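Local coordinates for transcriptional activator, putative (Pyrococcus furiosus, PDB 1RTW), which is of unknown function but has the all-helical fold of the TENA/THI-4/PQQC family and assembles as four copies of the chain, at residues E25-T30 against W136-E141; L18-L23 against F197-W202; L115-E120 against E181-R186; E120-L125 against K170-L175. All coordinates share one frame; numbering follows the deposited sequence.

Contact 1 (E25-T30 against W136-E141)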
# COMPACT_ATOMS: atom_id res chain seq x y z
N GLU B 25 9.11 -33.46 -19.99
CA GLU B 25 9.06 -34.61 -19.11
C GLU B 25 7.66 -34.91 -18.63
O GLU B 25 7.30 -36.07 -18.45
CB GLU B 25 10.03 -34.42 -17.94
CG GLU B 25 11.47 -34.28 -18.41
CD GLU B 25 12.48 -34.23 -17.29
OE1 GLU B 25 12.09 -34.21 -16.10
OE2 GLU B 25 13.68 -34.21 -17.61
N MSE B 26 6.85 -33.87 -18.45
CA MSE B 26 5.46 -34.04 -18.05
C MSE B 26 4.73 -34.75 -19.20
O MSE B 26 3.98 -35.70 -18.97
CB MSE B 26 4.79 -32.69 -17.80
CG MSE B 26 5.18 -31.99 -16.51
SE MSE B 26 4.33 -32.71 -14.93
CE MSE B 26 2.57 -32.98 -15.62
N ALA B 27 5.02 -34.30 -20.42
CA ALA B 27 4.41 -34.83 -21.64
C ALA B 27 4.82 -36.26 -21.99
O ALA B 27 4.00 -37.02 -22.51
CB ALA B 27 4.69 -33.90 -22.82
N GLU B 28 6.07 -36.61 -21.71
CA GLU B 28 6.58 -37.94 -22.00
C GLU B 28 6.55 -38.84 -20.76
O GLU B 28 6.93 -40.00 -20.83
CB GLU B 28 8.01 -37.85 -22.52
CG GLU B 28 8.16 -37.06 -23.83
CD GLU B 28 9.60 -36.98 -24.33
OE1 GLU B 28 10.49 -37.61 -23.73
OE2 GLU B 28 9.84 -36.29 -25.35
N ASN B 29 6.10 -38.27 -19.64
CA ASN B 29 6.03 -38.98 -18.36
C ASN B 29 7.37 -39.43 -17.80
O ASN B 29 7.43 -40.30 -16.92
CB ASN B 29 5.06 -40.15 -18.42
CG ASN B 29 3.71 -39.80 -17.84
OD1 ASN B 29 2.77 -39.48 -18.57
ND2 ASN B 29 3.63 -39.82 -16.51
N THR B 30 8.43 -38.80 -18.29
CA THR B 30 9.79 -39.09 -17.86
C THR B 30 10.11 -38.29 -16.59
O THR B 30 11.20 -38.39 -16.04
CB THR B 30 10.81 -38.69 -18.94
OG1 THR B 30 10.66 -37.30 -19.25
CG2 THR B 30 10.61 -39.50 -20.21
N TRP B 136 0.77 -25.31 -20.26
CA TRP B 136 -0.03 -26.48 -19.98
C TRP B 136 -0.83 -26.93 -21.20
O TRP B 136 -1.20 -28.09 -21.31
CB TRP B 136 -0.91 -26.23 -18.75
CG TRP B 136 -0.06 -26.08 -17.53
CD1 TRP B 136 0.32 -24.91 -16.92
CD2 TRP B 136 0.61 -27.13 -16.82
NE1 TRP B 136 1.19 -25.17 -15.90
CE2 TRP B 136 1.39 -26.51 -15.81
CE3 TRP B 136 0.64 -28.52 -16.94
CZ2 TRP B 136 2.18 -27.25 -14.93
CZ3 TRP B 136 1.43 -29.25 -16.07
CH2 TRP B 136 2.19 -28.62 -15.07
N LYS B 137 -1.06 -26.01 -22.13
CA LYS B 137 -1.77 -26.34 -23.36
C LYS B 137 -0.80 -27.18 -24.19
O LYS B 137 -1.18 -28.19 -24.78
CB LYS B 137 -2.18 -25.07 -24.11
CG LYS B 137 -3.33 -25.27 -25.08
CD LYS B 137 -3.95 -23.94 -25.50
CE LYS B 137 -2.95 -23.04 -26.22
NZ LYS B 137 -3.56 -21.74 -26.62
N TRP B 138 0.47 -26.78 -24.18
CA TRP B 138 1.51 -27.50 -24.90
C TRP B 138 1.58 -28.92 -24.35
O TRP B 138 1.67 -29.88 -25.11
CB TRP B 138 2.87 -26.83 -24.73
CG TRP B 138 3.95 -27.47 -25.57
CD1 TRP B 138 4.34 -27.10 -26.83
CD2 TRP B 138 4.73 -28.63 -25.24
NE1 TRP B 138 5.30 -27.95 -27.30
CE2 TRP B 138 5.57 -28.89 -26.35
CE3 TRP B 138 4.81 -29.47 -24.13
CZ2 TRP B 138 6.47 -29.97 -26.37
CZ3 TRP B 138 5.71 -30.53 -24.14
CH2 TRP B 138 6.52 -30.77 -25.27
N VAL B 139 1.56 -29.03 -23.03
CA VAL B 139 1.62 -30.33 -22.38
C VAL B 139 0.44 -31.22 -22.77
O VAL B 139 0.64 -32.39 -23.10
CB VAL B 139 1.70 -30.19 -20.85
CG1 VAL B 139 1.56 -31.54 -20.18
CG2 VAL B 139 3.03 -29.56 -20.45
N ARG B 140 -0.77 -30.67 -22.78
CA ARG B 140 -1.95 -31.45 -23.14
C ARG B 140 -1.85 -31.95 -24.58
O ARG B 140 -2.29 -33.06 -24.90
CB ARG B 140 -3.23 -30.62 -22.98
CG ARG B 140 -4.50 -31.40 -23.33
CD ARG B 140 -5.72 -30.50 -23.40
NE ARG B 140 -5.56 -29.41 -24.37
CZ ARG B 140 -6.33 -28.33 -24.43
NH1 ARG B 140 -7.34 -28.18 -23.58
NH2 ARG B 140 -6.09 -27.39 -25.34
N GLU B 141 -1.23 -31.14 -25.43
CA GLU B 141 -1.08 -31.44 -26.84
C GLU B 141 0.11 -32.31 -27.22
O GLU B 141 0.25 -32.70 -28.37
CB GLU B 141 -1.05 -30.14 -27.63
CG GLU B 141 -2.36 -29.37 -27.54
CD GLU B 141 -2.27 -27.93 -28.03
OE1 GLU B 141 -1.18 -27.48 -28.43
OE2 GLU B 141 -3.32 -27.24 -28.00

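Contact 2 (L18-L23 against F197-W202)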
# COMPACT_ATOMS: atom_id res chain seq x y z
N LEU B 18 8.22 -23.05 -24.08
CA LEU B 18 7.22 -23.67 -24.94
C LEU B 18 7.91 -24.57 -25.96
O LEU B 18 7.97 -24.25 -27.15
CB LEU B 18 6.39 -22.59 -25.65
CG LEU B 18 5.54 -21.68 -24.76
CD1 LEU B 18 4.99 -20.50 -25.55
CD2 LEU B 18 4.43 -22.48 -24.14
N PRO B 19 8.42 -25.74 -25.51
CA PRO B 19 8.37 -26.25 -24.14
C PRO B 19 9.67 -26.10 -23.35
O PRO B 19 10.75 -25.92 -23.91
CB PRO B 19 8.10 -27.71 -24.37
CG PRO B 19 9.07 -27.99 -25.51
CD PRO B 19 8.91 -26.78 -26.43
N HIS B 20 9.55 -26.19 -22.03
CA HIS B 20 10.71 -26.14 -21.16
C HIS B 20 10.95 -27.60 -20.79
O HIS B 20 10.04 -28.42 -20.91
CB HIS B 20 10.42 -25.34 -19.88
CG HIS B 20 11.52 -25.37 -18.88
ND1 HIS B 20 11.66 -26.37 -17.94
CD2 HIS B 20 12.56 -24.52 -18.66
CE1 HIS B 20 12.72 -26.14 -17.20
NE2 HIS B 20 13.29 -25.02 -17.61
N LYS B 21 12.17 -27.91 -20.36
CA LYS B 21 12.56 -29.26 -19.97
C LYS B 21 11.47 -29.93 -19.14
O LYS B 21 11.05 -31.06 -19.42
CB LYS B 21 13.87 -29.21 -19.17
CG LYS B 21 14.42 -30.55 -18.73
CD LYS B 21 15.64 -30.37 -17.83
CE LYS B 21 16.17 -31.70 -17.32
NZ LYS B 21 17.30 -31.51 -16.36
N PHE B 22 10.95 -29.19 -18.16
CA PHE B 22 9.91 -29.69 -17.27
C PHE B 22 8.65 -30.13 -18.00
O PHE B 22 8.04 -31.13 -17.64
CB PHE B 22 9.57 -28.63 -16.22
CG PHE B 22 8.63 -29.11 -15.14
CD1 PHE B 22 7.26 -28.94 -15.27
CD2 PHE B 22 9.13 -29.69 -13.98
CE1 PHE B 22 6.39 -29.35 -14.26
CE2 PHE B 22 8.28 -30.11 -12.96
CZ PHE B 22 6.90 -29.94 -13.10
N LEU B 23 8.27 -29.37 -19.03
CA LEU B 23 7.08 -29.68 -19.81
C LEU B 23 7.26 -30.91 -20.70
O LEU B 23 6.31 -31.66 -20.92
CB LEU B 23 6.65 -28.47 -20.64
CG LEU B 23 6.41 -27.17 -19.86
CD1 LEU B 23 5.92 -26.08 -20.79
CD2 LEU B 23 5.41 -27.37 -18.74
N PHE B 197 10.67 -14.34 -15.30
CA PHE B 197 10.35 -15.03 -14.06
C PHE B 197 9.63 -16.34 -14.34
O PHE B 197 9.92 -17.35 -13.69
CB PHE B 197 9.51 -14.14 -13.15
CG PHE B 197 10.32 -13.25 -12.25
CD1 PHE B 197 11.28 -13.79 -11.40
CD2 PHE B 197 10.10 -11.88 -12.22
CE1 PHE B 197 12.01 -12.98 -10.53
CE2 PHE B 197 10.82 -11.07 -11.36
CZ PHE B 197 11.78 -11.62 -10.51
N GLU B 198 8.73 -16.33 -15.31
CA GLU B 198 7.99 -17.53 -15.71
C GLU B 198 8.96 -18.58 -16.24
O GLU B 198 8.87 -19.76 -15.91
CB GLU B 198 6.98 -17.19 -16.81
CG GLU B 198 5.67 -16.58 -16.31
CD GLU B 198 4.86 -17.56 -15.47
OE1 GLU B 198 4.71 -18.72 -15.88
OE2 GLU B 198 4.38 -17.18 -14.38
N LEU B 199 9.87 -18.14 -17.10
CA LEU B 199 10.86 -19.03 -17.69
C LEU B 199 11.77 -19.66 -16.62
O LEU B 199 12.08 -20.84 -16.68
CB LEU B 199 11.73 -18.27 -18.69
CG LEU B 199 12.94 -19.06 -19.19
CD1 LEU B 199 12.50 -20.29 -19.97
CD2 LEU B 199 13.83 -18.16 -20.03
N ILE B 200 12.19 -18.84 -15.67
CA ILE B 200 13.08 -19.26 -14.60
C ILE B 200 12.41 -20.18 -13.59
O ILE B 200 13.05 -21.09 -13.05
CB ILE B 200 13.65 -18.00 -13.88
CG1 ILE B 200 14.63 -17.29 -14.81
CG2 ILE B 200 14.32 -18.37 -12.57
CD1 ILE B 200 15.06 -15.92 -14.29
N PHE B 201 11.13 -19.97 -13.34
CA PHE B 201 10.42 -20.78 -12.36
C PHE B 201 10.49 -22.27 -12.66
O PHE B 201 10.61 -23.08 -11.73
CB PHE B 201 8.97 -20.33 -12.24
CG PHE B 201 8.36 -20.63 -10.92
CD1 PHE B 201 7.76 -21.86 -10.67
CD2 PHE B 201 8.36 -19.66 -9.90
CE1 PHE B 201 7.18 -22.13 -9.43
CE2 PHE B 201 7.78 -19.91 -8.66
CZ PHE B 201 7.18 -21.15 -8.43
N TRP B 202 10.41 -22.64 -13.93
CA TRP B 202 10.45 -24.05 -14.31
C TRP B 202 11.73 -24.74 -13.84
O TRP B 202 11.70 -25.92 -13.50
CB TRP B 202 10.28 -24.22 -15.82
CG TRP B 202 8.96 -23.74 -16.35
CD1 TRP B 202 8.74 -22.63 -17.11
CD2 TRP B 202 7.67 -24.34 -16.12
NE1 TRP B 202 7.39 -22.50 -17.37
CE2 TRP B 202 6.72 -23.53 -16.78
CE3 TRP B 202 7.23 -25.46 -15.42
CZ2 TRP B 202 5.35 -23.82 -16.76
CZ3 TRP B 202 5.87 -25.75 -15.40
CH2 TRP B 202 4.95 -24.93 -16.07

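Contact 3 (L115-E120 against E181-R186)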
# COMPACT_ATOMS: atom_id res chain seq x y z
N LEU B 115 3.16 -0.54 -5.79
CA LEU B 115 3.73 0.73 -6.22
C LEU B 115 3.60 1.06 -7.69
O LEU B 115 3.86 2.18 -8.11
CB LEU B 115 5.21 0.76 -5.81
CG LEU B 115 5.51 0.31 -4.37
CD1 LEU B 115 7.02 0.30 -4.12
CD2 LEU B 115 4.82 1.20 -3.35
N GLY B 116 3.21 0.08 -8.50
CA GLY B 116 3.08 0.34 -9.92
C GLY B 116 1.72 0.88 -10.28
O GLY B 116 0.87 1.06 -9.41
N SER B 117 1.53 1.20 -11.55
CA SER B 117 0.26 1.70 -12.06
C SER B 117 -0.67 0.49 -12.20
O SER B 117 -0.20 -0.65 -12.24
CB SER B 117 0.47 2.33 -13.43
OG SER B 117 0.88 1.33 -14.35
N PHE B 118 -1.98 0.72 -12.32
CA PHE B 118 -2.92 -0.39 -12.46
C PHE B 118 -2.60 -1.18 -13.74
O PHE B 118 -2.63 -2.41 -13.75
CB PHE B 118 -4.36 0.11 -12.49
CG PHE B 118 -5.38 -0.99 -12.58
CD1 PHE B 118 -5.52 -1.91 -11.54
CD2 PHE B 118 -6.20 -1.13 -13.70
CE1 PHE B 118 -6.44 -2.92 -11.61
CE2 PHE B 118 -7.14 -2.15 -13.77
CZ PHE B 118 -7.25 -3.05 -12.73
N LEU B 119 -2.24 -0.44 -14.79
CA LEU B 119 -1.90 -0.99 -16.10
C LEU B 119 -0.75 -1.99 -15.99
O LEU B 119 -0.79 -3.07 -16.59
CB LEU B 119 -1.54 0.14 -17.06
CG LEU B 119 -1.06 -0.30 -18.45
CD1 LEU B 119 -2.21 -0.94 -19.23
CD2 LEU B 119 -0.46 0.88 -19.22
N GLU B 120 0.31 -1.60 -15.30
CA GLU B 120 1.46 -2.48 -15.11
C GLU B 120 1.01 -3.74 -14.35
O GLU B 120 1.37 -4.87 -14.71
CB GLU B 120 2.53 -1.77 -14.30
CG GLU B 120 3.23 -0.60 -15.01
CD GLU B 120 4.25 0.09 -14.11
OE1 GLU B 120 3.84 0.82 -13.17
OE2 GLU B 120 5.47 -0.10 -14.32
N GLU B 181 2.00 6.18 -24.65
CA GLU B 181 3.12 5.28 -24.94
C GLU B 181 4.13 5.20 -23.80
O GLU B 181 4.85 4.21 -23.70
CB GLU B 181 3.81 5.68 -26.25
CG GLU B 181 3.37 4.86 -27.47
CD GLU B 181 1.86 4.89 -27.72
OE1 GLU B 181 1.31 3.82 -28.06
OE2 GLU B 181 1.22 5.96 -27.61
N PHE B 182 4.19 6.24 -22.96
CA PHE B 182 5.11 6.23 -21.82
C PHE B 182 4.67 5.16 -20.82
O PHE B 182 5.45 4.31 -20.40
CB PHE B 182 5.12 7.58 -21.09
CG PHE B 182 5.80 7.54 -19.73
CD1 PHE B 182 7.17 7.32 -19.62
CD2 PHE B 182 5.05 7.68 -18.56
CE1 PHE B 182 7.79 7.25 -18.37
CE2 PHE B 182 5.67 7.61 -17.31
CZ PHE B 182 7.04 7.39 -17.21
N GLU B 183 3.39 5.22 -20.47
CA GLU B 183 2.80 4.29 -19.52
C GLU B 183 2.68 2.89 -20.11
O GLU B 183 2.76 1.90 -19.38
CB GLU B 183 1.45 4.82 -19.04
CG GLU B 183 1.04 4.35 -17.65
CD GLU B 183 2.08 4.65 -16.56
OE1 GLU B 183 2.66 3.70 -16.00
OE2 GLU B 183 2.30 5.85 -16.26
N LYS B 184 2.52 2.81 -21.43
CA LYS B 184 2.44 1.52 -22.09
C LYS B 184 3.81 0.85 -22.01
O LYS B 184 3.89 -0.35 -21.77
CB LYS B 184 2.02 1.65 -23.55
CG LYS B 184 0.51 1.67 -23.76
CD LYS B 184 0.16 1.70 -25.24
CE LYS B 184 -1.34 1.84 -25.43
NZ LYS B 184 -1.80 1.76 -26.84
N GLU B 185 4.87 1.64 -22.18
CA GLU B 185 6.24 1.12 -22.12
C GLU B 185 6.57 0.56 -20.74
O GLU B 185 7.30 -0.42 -20.63
CB GLU B 185 7.26 2.21 -22.49
CG GLU B 185 7.70 2.19 -23.96
CD GLU B 185 8.43 0.91 -24.36
OE1 GLU B 185 9.24 0.38 -23.58
OE2 GLU B 185 8.20 0.45 -25.50
N ARG B 186 6.04 1.20 -19.71
CA ARG B 186 6.25 0.75 -18.33
C ARG B 186 5.68 -0.66 -18.22
O ARG B 186 6.33 -1.57 -17.71
CB ARG B 186 5.54 1.69 -17.35
CG ARG B 186 6.21 3.04 -17.14
CD ARG B 186 6.99 3.07 -15.83
NE ARG B 186 7.58 4.38 -15.58
CZ ARG B 186 8.19 4.74 -14.45
NH1 ARG B 186 8.30 3.88 -13.45
NH2 ARG B 186 8.69 5.96 -14.33

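Contact 4 (E120-L125 against K170-L175)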
# COMPACT_ATOMS: atom_id res chain seq x y z
N GLU B 120 0.31 -1.60 -15.30
CA GLU B 120 1.46 -2.48 -15.11
C GLU B 120 1.01 -3.74 -14.35
O GLU B 120 1.37 -4.87 -14.71
CB GLU B 120 2.53 -1.77 -14.30
CG GLU B 120 3.23 -0.60 -15.01
CD GLU B 120 4.25 0.09 -14.11
OE1 GLU B 120 3.84 0.82 -13.17
OE2 GLU B 120 5.47 -0.10 -14.32
N GLY B 121 0.20 -3.53 -13.32
CA GLY B 121 -0.29 -4.64 -12.53
C GLY B 121 -1.13 -5.60 -13.35
O GLY B 121 -0.90 -6.81 -13.32
N PHE B 122 -2.09 -5.06 -14.09
CA PHE B 122 -2.95 -5.89 -14.91
C PHE B 122 -2.15 -6.56 -16.03
O PHE B 122 -2.45 -7.68 -16.41
CB PHE B 122 -4.12 -5.07 -15.48
CG PHE B 122 -5.35 -5.89 -15.74
CD1 PHE B 122 -6.22 -6.19 -14.71
CD2 PHE B 122 -5.61 -6.41 -17.00
CE1 PHE B 122 -7.33 -7.01 -14.92
CE2 PHE B 122 -6.72 -7.22 -17.22
CZ PHE B 122 -7.58 -7.53 -16.18
N THR B 123 -1.12 -5.87 -16.52
CA THR B 123 -0.27 -6.45 -17.55
C THR B 123 0.45 -7.66 -16.96
O THR B 123 0.56 -8.71 -17.61
CB THR B 123 0.76 -5.41 -18.10
OG1 THR B 123 0.07 -4.37 -18.79
CG2 THR B 123 1.74 -6.04 -19.06
N ALA B 124 0.91 -7.54 -15.71
CA ALA B 124 1.60 -8.65 -15.05
C ALA B 124 0.64 -9.84 -14.87
O ALA B 124 1.04 -11.00 -15.04
CB ALA B 124 2.15 -8.22 -13.69
N LEU B 125 -0.62 -9.54 -14.56
CA LEU B 125 -1.63 -10.57 -14.38
C LEU B 125 -1.79 -11.35 -15.68
O LEU B 125 -1.70 -12.57 -15.69
CB LEU B 125 -2.96 -9.96 -13.96
CG LEU B 125 -4.12 -10.97 -13.88
CD1 LEU B 125 -3.86 -11.96 -12.76
CD2 LEU B 125 -5.41 -10.24 -13.64
N LYS B 170 -8.99 -9.17 -23.16
CA LYS B 170 -9.95 -8.18 -23.64
C LYS B 170 -9.94 -6.93 -22.76
O LYS B 170 -10.01 -5.80 -23.27
CB LYS B 170 -11.35 -8.79 -23.71
CG LYS B 170 -12.37 -7.94 -24.45
CD LYS B 170 -13.69 -8.67 -24.56
CE LYS B 170 -14.76 -7.82 -25.25
NZ LYS B 170 -15.07 -6.58 -24.49
N ILE B 171 -9.85 -7.12 -21.44
CA ILE B 171 -9.81 -6.01 -20.50
C ILE B 171 -8.51 -5.22 -20.65
O ILE B 171 -8.53 -3.99 -20.69
CB ILE B 171 -9.95 -6.51 -19.04
CG1 ILE B 171 -11.35 -7.06 -18.83
CG2 ILE B 171 -9.71 -5.38 -18.06
CD1 ILE B 171 -11.53 -7.78 -17.52
N LEU B 172 -7.39 -5.94 -20.73
CA LEU B 172 -6.07 -5.33 -20.89
C LEU B 172 -5.98 -4.48 -22.16
O LEU B 172 -5.60 -3.31 -22.11
CB LEU B 172 -4.98 -6.41 -20.97
CG LEU B 172 -3.56 -5.91 -21.18
CD1 LEU B 172 -3.11 -5.09 -19.97
CD2 LEU B 172 -2.62 -7.09 -21.42
N ASN B 173 -6.28 -5.10 -23.29
CA ASN B 173 -6.23 -4.41 -24.58
C ASN B 173 -7.02 -3.11 -24.57
O ASN B 173 -6.59 -2.11 -25.14
CB ASN B 173 -6.77 -5.33 -25.68
CG ASN B 173 -5.74 -6.33 -26.14
OD1 ASN B 173 -4.54 -6.07 -26.07
ND2 ASN B 173 -6.21 -7.46 -26.65
N SER B 174 -8.16 -3.15 -23.90
CA SER B 174 -9.06 -2.02 -23.78
C SER B 174 -8.54 -0.92 -22.85
O SER B 174 -8.88 0.26 -23.03
CB SER B 174 -10.42 -2.52 -23.30
OG SER B 174 -11.35 -1.47 -23.19
N LEU B 175 -7.78 -1.32 -21.83
CA LEU B 175 -7.18 -0.41 -20.85
C LEU B 175 -5.98 0.29 -21.48
O LEU B 175 -5.70 1.46 -21.20
CB LEU B 175 -6.67 -1.19 -19.64
CG LEU B 175 -7.50 -1.30 -18.36
CD1 LEU B 175 -6.82 -2.32 -17.44
CD2 LEU B 175 -7.60 0.06 -17.66

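Contact 1 (E25-T30 against W136-E141)
Two elements of the all-helical TENA/THI-4/PQQC fold, helix 21-28 and the far end of the long helix 118-142, meet where Met26 and Ala27 face Trp136, Trp138 and Val139. CA of Ala27 lies 5.3 Å from CA of Val139, so the backbones come close here, with only a methyl as the side chain of Ala27 at that position. That methyl points at the other helix: CB of Ala27 is 3.8 Å from CZ3 of Trp138, met obliquely, and 4.3 Å from O of Val139. Trp138 gets there with CG anti to its backbone N (chi1 -174°), which brings the far rim of the indole back beside helix 21-28. Met26, a selenomethionine in the model, works on two levels. Its CB packs on the CG1 branch of Val139 at 4.2 Å, while the rest of the chain folds at chi2 and chi3 (-77° and -41°) and carries CE sidelong toward Trp136. Ile153 of helix 150-157 touches Met26, Trp136 and Val139 alike, so a third helix closes this buried, apolar junction. Trp136 also takes part in an edge-to-face pair with Tyr132 of its own helix. A backbone hydrogen bond links Ala27 to Lys144. The indole of Trp136 is approached at its edge, close to the ring plane, where CE of Met26 lies 3.9 Å from CZ3.

Contact 2 (L18-L23 against F197-W202)
Trp202 reaches across to His20, Phe22 and Leu23, and its side chain meets the three in turn from CB to the tip. CB sits over the middle of the His20 imidazole, 3.3 Å from the ring centroid and only 9° off the normal, a CH-pi contact. CG, next along, is 4.0 Å from CG of His20; the pyrrole ring is turned 29° from the imidazole and slid so far aside that the two rings barely overlap. On the benzene half, CE3 and CZ3 each lie 3.5 Å from CD1 of Phe22, whose ring meets the indole obliquely. At the tip, CH2 is 3.6 Å from CD2 of Leu23, a methyl that rests over one face toward the rim. The imidazole is steadied from both nitrogens. ND1 accepts from N of Phe22 at 2.9 Å, nearly straight though tilted from the ring plane, and NE2 bonds to OD2 of Asp203. His20 stands at the N-cap position of helix 21-28, and the first of these is its capping bond. Tyr132 of helix 118-142 packs on the same indole. The result is a buried aromatic cluster joining the start of helix 21-28 to the end of helix 181-201 in this TENA/THI-4/PQQC helical fold.

Contact 3 (L115-E120 against E181-R186)
Ser117, Leu119 and Glu120 meet Glu183, Lys184 and Arg186 mainly through van der Waals contact. Leu119 points at the other helix and lays its CD2 branch 3.4 Å from the backbone O of Glu183, with CA of Lys184 4.1 Å away. Glu120 touches Arg186 low on its side chain: OE2 comes within 3.5 Å of CB, whereas the guanidinium, poorly ordered, leads outward with its plane nearly perpendicular to the carboxylate. Hydrogen bonding is concentrated at the start of helix 118-142, where Ser117 and Glu120 form a capping box. OG of Ser117, set between its own backbone N and carbonyl carbon (chi1 64°), accepts from N of Glu120 at 3.1 Å. In return OE1 of Glu120 takes the backbone N-H of Ser117 at 2.8 Å on its anti lone pair, and also accepts from OG of Ser117. Two donors thus hold this oxygen and fix the rotation of the carboxylate. OE1 of Glu183 also comes 3.4 Å from OG of Ser117; the like-charged OE1 of Glu120 is 4.2 Å from that Glu183 oxygen. This proximity might raise the proton affinity of one carboxylate, though the donors on OE1 of Glu120 and the hydrogen bond of Glu183 would offset it. OE2 of Glu183 is hydrogen-bonded to NE2 of His179 of the second subunit, which places this surface contact at a boundary between chains.

Contact 4 (E120-L125 against K170-L175)
Phe122 is the bump that helix 118-142 pushes into helix 159-176, where Ile171, Leu172 and Leu175 receive it. With Ile168 one turn earlier, these residues outline a four-sided hollow, and the ring enters it in the manner of knobs-into-holes. CG of Phe122 is anti to the backbone N (chi1 -152°), a setting that throws the ring forward across the gap. The far end of the ring crosses Ile171 at about a right angle and is met obliquely: CZ and CE2 of Phe122 both lie 3.6 Å from CG2, the branch of Ile171 nearest the ring. CD2 of Phe122 lies 4.0 Å from CB of Leu172. Nearer the root of the ring, CG of Phe122 is 4.2 Å from CD1 of Leu175. The counterpart bump is Leu172, whose CD1 settles against Thr123, 3.5 Å from OG1 and 4.0 Å from CA. Leu6 of helix 2-8 touches both Leu172 and Thr123, so the two are covered from a third helix. The segments run roughly antiparallel, at 148°, with their axes 10.1 Å apart at closest approach. At this separation the ring and the branched side chains interleave. Contacts between side chains are carbon against carbon except at the hydroxyl of Thr123, and its OG1 is hydrogen-bonded to O of Leu119 in its own helix; the buried interface therefore relies on fit and on exclusion of water, with its one polar side-chain atom satisfied locally.

From the N terminus, residues 18-23 and then 25-30 open contacts 2 and 1, on and just before helix 21-28. Contact 1 closes at 136-141, before which 115-120 and 120-125 have already opened contacts 3 and 4, sharing Glu120; both therefore cross contact 1. Contact 4 closes at 170-175, inside the loop of contact 3, which closes at 181-186, and the loop of contact 2, ending at 197-202, encloses all three. Helix 118-142 spans the fold, tied to helix 21-28 by contact 1, to helix 181-201 by contact 3 and to helix 159-176 by contact 4, while contact 2 joins helix 21-28 to helix 181-201. Contacts 1 and 3 have centres about 35 Å apart.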